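Local coordinates for protein cycloalternan-forming enzyme (Listeria monocytogenes serovar 1/2a, PDB 5F7U) that is a multidomain carbohydrate-active enzyme of glycoside hydrolase family 31, built round a TIM barrel and carrying a family 6 carbohydrate-binding module, at residues R561-Y566 against S585-S590. The protein carries 1 engineered substitution. Numbering follows the deposited sequence. Where two conformers were deposited one is given.
Sequences RYPTDY and SRSGTS. With GLC (alpha-D-glucopyranose), chain F; GLC (alpha-D-glucopyranose), chain B.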
ATOM      1  N   ARG A 561      10.401 -12.702  -9.072  1.00 12.64           N
ATOM      2  CA  ARG A 561       9.847 -13.750  -8.203  1.00 12.90           C
ATOM      3  C   ARG A 561      10.698 -14.032  -6.976  1.00 12.86           C
ATOM      4  O   ARG A 561      10.164 -14.298  -5.890  1.00 13.11           O
ATOM      5  CB  ARG A 561       9.610 -15.037  -9.024  1.00 13.15           C
ATOM      6  CG  ARG A 561       9.085 -16.258  -8.239  1.00 13.74           C
ATOM      7  CD  ARG A 561       7.843 -15.970  -7.392  1.00 13.79           C
ATOM      8  NE  ARG A 561       6.762 -15.373  -8.178  1.00 13.87           N
ATOM      9  CZ  ARG A 561       5.684 -14.791  -7.656  1.00 13.85           C
ATOM     10  NH1 ARG A 561       5.532 -14.702  -6.335  1.00 14.10           N
ATOM     11  NH2 ARG A 561       4.766 -14.285  -8.466  1.00 13.80           N
ATOM     12  N   TYR A 562      12.013 -14.013  -7.157  1.00 13.01           N
ATOM     13  CA  TYR A 562      12.953 -14.358  -6.084  1.00 13.31           C
ATOM     14  C   TYR A 562      12.651 -13.697  -4.731  1.00 13.11           C
ATOM     15  O   TYR A 562      12.583 -14.411  -3.712  1.00 13.23           O
ATOM     16  CB  TYR A 562      14.398 -14.085  -6.518  1.00 13.44           C
ATOM     17  CG  TYR A 562      15.383 -14.541  -5.462  1.00 13.83           C
ATOM     18  CD1 TYR A 562      15.833 -15.872  -5.427  1.00 14.39           C
ATOM     19  CD2 TYR A 562      15.871 -13.645  -4.498  1.00 13.51           C
ATOM     20  CE1 TYR A 562      16.712 -16.292  -4.442  1.00 14.63           C
ATOM     21  CE2 TYR A 562      16.761 -14.062  -3.507  1.00 13.89           C
ATOM     22  CZ  TYR A 562      17.186 -15.377  -3.488  1.00 14.51           C
ATOM     23  OH  TYR A 562      18.068 -15.799  -2.513  1.00 14.59           O
ATOM     24  N   PRO A 563      12.469 -12.345  -4.696  1.00 12.86           N
ATOM     25  CA  PRO A 563      12.211 -11.776  -3.368  1.00 12.84           C
ATOM     26  C   PRO A 563      10.994 -12.349  -2.657  1.00 12.88           C
ATOM     27  O   PRO A 563      11.044 -12.529  -1.426  1.00 12.99           O
ATOM     28  CB  PRO A 563      12.027 -10.267  -3.653  1.00 12.60           C
ATOM     29  CG  PRO A 563      11.762 -10.189  -5.145  1.00 12.83           C
ATOM     30  CD  PRO A 563      12.637 -11.270  -5.701  1.00 12.91           C
ATOM     31  N   THR A 564       9.917 -12.631  -3.396  1.00 12.69           N
ATOM     32  CA  THR A 564       8.717 -13.220  -2.786  1.00 13.26           C
ATOM     33  C   THR A 564       8.925 -14.678  -2.369  1.00 13.90           C
ATOM     34  O   THR A 564       8.395 -15.105  -1.334  1.00 14.28           O
ATOM     35  CB  THR A 564       7.491 -12.952  -3.663  1.00 13.51           C
ATOM     36  OG1 THR A 564       7.336 -11.539  -3.734  1.00 13.47           O
ATOM     37  CG2 THR A 564       6.188 -13.526  -3.066  1.00 13.47           C
ATOM     38  N   ASP A 565       9.734 -15.423  -3.111  1.00 14.33           N
ATOM     39  CA  ASP A 565      10.093 -16.781  -2.667  1.00 14.83           C
ATOM     40  C   ASP A 565      10.862 -16.731  -1.351  1.00 14.56           C
ATOM     41  O   ASP A 565      10.597 -17.514  -0.426  1.00 14.46           O
ATOM     42  CB  ASP A 565      10.921 -17.490  -3.743  1.00 16.19           C
ATOM     43  CG  ASP A 565      10.081 -18.016  -4.893  1.00 17.29           C
ATOM     44  OD1 ASP A 565       8.830 -18.061  -4.788  1.00 17.71           O
ATOM     45  OD2 ASP A 565      10.689 -18.426  -5.907  1.00 17.94           O
ATOM     46  N   TYR A 566      11.801 -15.784  -1.274  1.00 13.91           N
ATOM     47  CA  TYR A 566      12.607 -15.565  -0.080  1.00 13.73           C
ATOM     48  C   TYR A 566      11.731 -15.137   1.106  1.00 13.57           C
ATOM     49  O   TYR A 566      11.773 -15.744   2.183  1.00 13.67           O
ATOM     50  CB  TYR A 566      13.667 -14.502  -0.434  1.00 13.52           C
ATOM     51  CG  TYR A 566      14.245 -13.646   0.694  1.00 13.55           C
ATOM     52  CD1 TYR A 566      14.764 -14.221   1.872  1.00 13.91           C
ATOM     53  CD2 TYR A 566      14.363 -12.266   0.531  1.00 13.18           C
ATOM     54  CE1 TYR A 566      15.317 -13.425   2.872  1.00 13.93           C
ATOM     55  CE2 TYR A 566      14.922 -11.465   1.528  1.00 13.23           C
ATOM     56  CZ  TYR A 566      15.425 -12.063   2.685  1.00 13.62           C
ATOM     57  OH  TYR A 566      15.996 -11.287   3.685  1.00 13.64           O
ATOM     58  N   SER A 585       9.354  -6.691   5.380  1.00 12.04           N
ATOM     59  CA  SER A 585      10.182  -6.842   4.154  1.00 12.26           C
ATOM     60  C   SER A 585       9.995  -5.663   3.219  1.00 12.14           C
ATOM     61  O   SER A 585       9.100  -4.845   3.443  1.00 11.93           O
ATOM     62  CB  SER A 585       9.782  -8.111   3.408  1.00 12.21           C
ATOM     63  OG  SER A 585       9.804  -9.229   4.283  1.00 12.20           O
ATOM     64  N   ARG A 586      10.841  -5.546   2.191  1.00 12.58           N
ATOM     65  CA  ARG A 586      10.673  -4.425   1.248  1.00 12.90           C
ATOM     66  C   ARG A 586      10.406  -4.807  -0.193  1.00 12.87           C
ATOM     67  O   ARG A 586       9.824  -4.007  -0.932  1.00 12.90           O
ATOM     68  CB  ARG A 586      11.838  -3.441   1.314  1.00 13.49           C
ATOM     69  CG  ARG A 586      13.144  -4.011   0.846  1.00 14.35           C
ATOM     70  CD  ARG A 586      14.230  -2.948   0.816  1.00 14.87           C
ATOM     71  NE  ARG A 586      15.323  -3.502   0.034  1.00 15.39           N
ATOM     72  CZ  ARG A 586      16.593  -3.110   0.100  1.00 15.62           C
ATOM     73  NH1 ARG A 586      16.971  -2.128   0.938  1.00 15.51           N
ATOM     74  NH2 ARG A 586      17.478  -3.701  -0.694  1.00 15.73           N
ATOM     75  N   SER A 587      10.803  -6.024  -0.589  1.00 12.89           N
ATOM     76  CA  SER A 587      10.807  -6.385  -2.005  1.00 12.86           C
ATOM     77  C   SER A 587       9.839  -7.493  -2.326  1.00 12.78           C
ATOM     78  O   SER A 587       9.642  -8.393  -1.513  1.00 13.04           O
ATOM     79  CB  SER A 587      12.201  -6.841  -2.440  1.00 13.55           C
ATOM     80  OG  SER A 587      12.222  -7.005  -3.860  1.00 13.96           O
ATOM     81  N   GLY A 588       9.266  -7.457  -3.530  1.00 12.32           N
ATOM     82  CA  GLY A 588       8.444  -8.586  -3.966  1.00 12.84           C
ATOM     83  C   GLY A 588       7.677  -8.316  -5.243  1.00 12.64           C
ATOM     84  O   GLY A 588       7.836  -7.271  -5.872  1.00 12.29           O
ATOM     85  N   THR A 589       6.869  -9.297  -5.636  1.00 12.70           N
ATOM     86  CA  THR A 589       6.014  -9.133  -6.813  1.00 12.74           C
ATOM     87  C   THR A 589       4.602  -9.630  -6.472  1.00 12.64           C
ATOM     88  O   THR A 589       4.250  -9.700  -5.293  1.00 12.20           O
ATOM     89  CB  THR A 589       6.658  -9.770  -8.075  1.00 13.45           C
ATOM     90  OG1 THR A 589       5.909  -9.372  -9.233  1.00 14.40           O
ATOM     91  CG2 THR A 589       6.725 -11.278  -7.945  1.00 14.46           C
ATOM     92  N   SER A 590       3.777  -9.929  -7.478  0.50 12.63           N
ATOM     93  CA  SER A 590       2.438 -10.479  -7.209  0.50 12.63           C
ATOM     94  C   SER A 590       2.520 -11.668  -6.248  0.50 12.96           C
ATOM     95  O   SER A 590       3.380 -12.549  -6.398  0.50 12.98           O
ATOM     96  CB  SER A 590       1.779 -10.943  -8.505  0.50 12.94           C
ATOM     97  OG  SER A 590       2.514 -11.999  -9.073  0.50 12.83           O
TER
HETATM   98  C1  GLC F   1      22.723   0.335   0.954  1.00 38.74           C
HETATM   99  C2  GLC F   1      21.893  -0.924   0.671  1.00 36.33           C
HETATM  100  C3  GLC F   1      20.536  -0.878   1.388  1.00 33.93           C
HETATM  101  C4  GLC F   1      20.723  -0.715   2.902  1.00 32.96           C
HETATM  102  C5  GLC F   1      21.586   0.548   3.126  1.00 36.21           C
HETATM  103  C6  GLC F   1      21.945   0.792   4.584  1.00 36.33           C
HETATM  104  O1  GLC F   1      22.156   1.466   0.278  1.00 43.14           O
HETATM  105  O2  GLC F   1      21.685  -1.039  -0.736  1.00 35.20           O
HETATM  106  O3  GLC F   1      19.795  -2.054   1.069  1.00 33.34           O
HETATM  107  O4  GLC F   1      19.459  -0.537   3.585  1.00 27.21           O
HETATM  108  O5  GLC F   1      22.816   0.593   2.368  1.00 38.79           O
HETATM  109  O6  GLC F   1      21.115   1.884   4.968  1.00 36.91           O
HETATM  110  C1  GLC B   2      18.882  -1.717   4.197  1.00 24.23           C
HETATM  111  C2  GLC B   2      17.475  -1.391   4.745  1.00 22.22           C
HETATM  112  C3  GLC B   2      17.506  -0.464   5.977  1.00 21.59           C
HETATM  113  C4  GLC B   2      18.455  -1.029   7.046  1.00 21.87           C
HETATM  114  C5  GLC B   2      19.781  -1.498   6.433  1.00 23.14           C
HETATM  115  C6  GLC B   2      20.689  -2.212   7.421  1.00 23.44           C
HETATM  116  O2  GLC B   2      16.621  -0.940   3.689  1.00 22.18           O
HETATM  117  O3  GLC B   2      16.197  -0.314   6.554  1.00 19.32           O
HETATM  118  O4  GLC B   2      18.718  -0.029   8.048  1.00 19.95           O
HETATM  119  O5  GLC B   2      19.620  -2.337   5.270  1.00 23.37           O
HETATM  120  O6  GLC B   2      21.944  -2.408   6.739  1.00 24.60           O
HETATM  121  O   HOH W   1       7.769 -10.524  -1.262  1.00 11.92           O
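A single backbone oxygen, Ser-590 O, takes both terminal nitrogens of Arg-561: NH1 and NH2 each reach it at 3.0 Å, in a forked, end-on grip. The setting is the TIM barrel of this family 31 glycoside hydrolase, where helix 555-577 packs on the loop that follows barrel strand 584-585. Both bonds are bent at the hydrogen (139°), as expected when two N-H groups share one acceptor, and the oxygen sits somewhat out of the guanidinium plane. The Arg-561 side chain leaves the helix pointing off from the loop, then doubles back through two successive turns of its chain (chi2 52°, chi3 54°). Thr-589 lays its CG2 methyl over one face of the guanidinium, 3.6 Å from NH2, while NE makes a salt bridge with Asp-304, so the flat group is held by its end, one face and NE.

One turn further along, Thr-564 OG1 accepts a hydrogen bond from the backbone N of Thr-589 at 3.0 Å. The same hydroxyl lies 3.2 Å from Gly-588 CA, a close approach at a residue with no side chain. Beside it, Pro-563 rests its CB and CG against Ser-587, whose OG is hydrogen-bonded to Tyr-285 O.

At the start of the loop, directly after strand 584-585, Arg-586 reaches out almost straight into the sugar pocket. Its NE pairs with Glu-540, and NH1 bonds O3 of the chain F glucose at 2.8 Å and, weakly, O2 of the chain B glucose. Back at the helix, a water bridges Thr-564 OG1 (2.7 Å) and Ser-587 O, to which it donates at 2.8 Å.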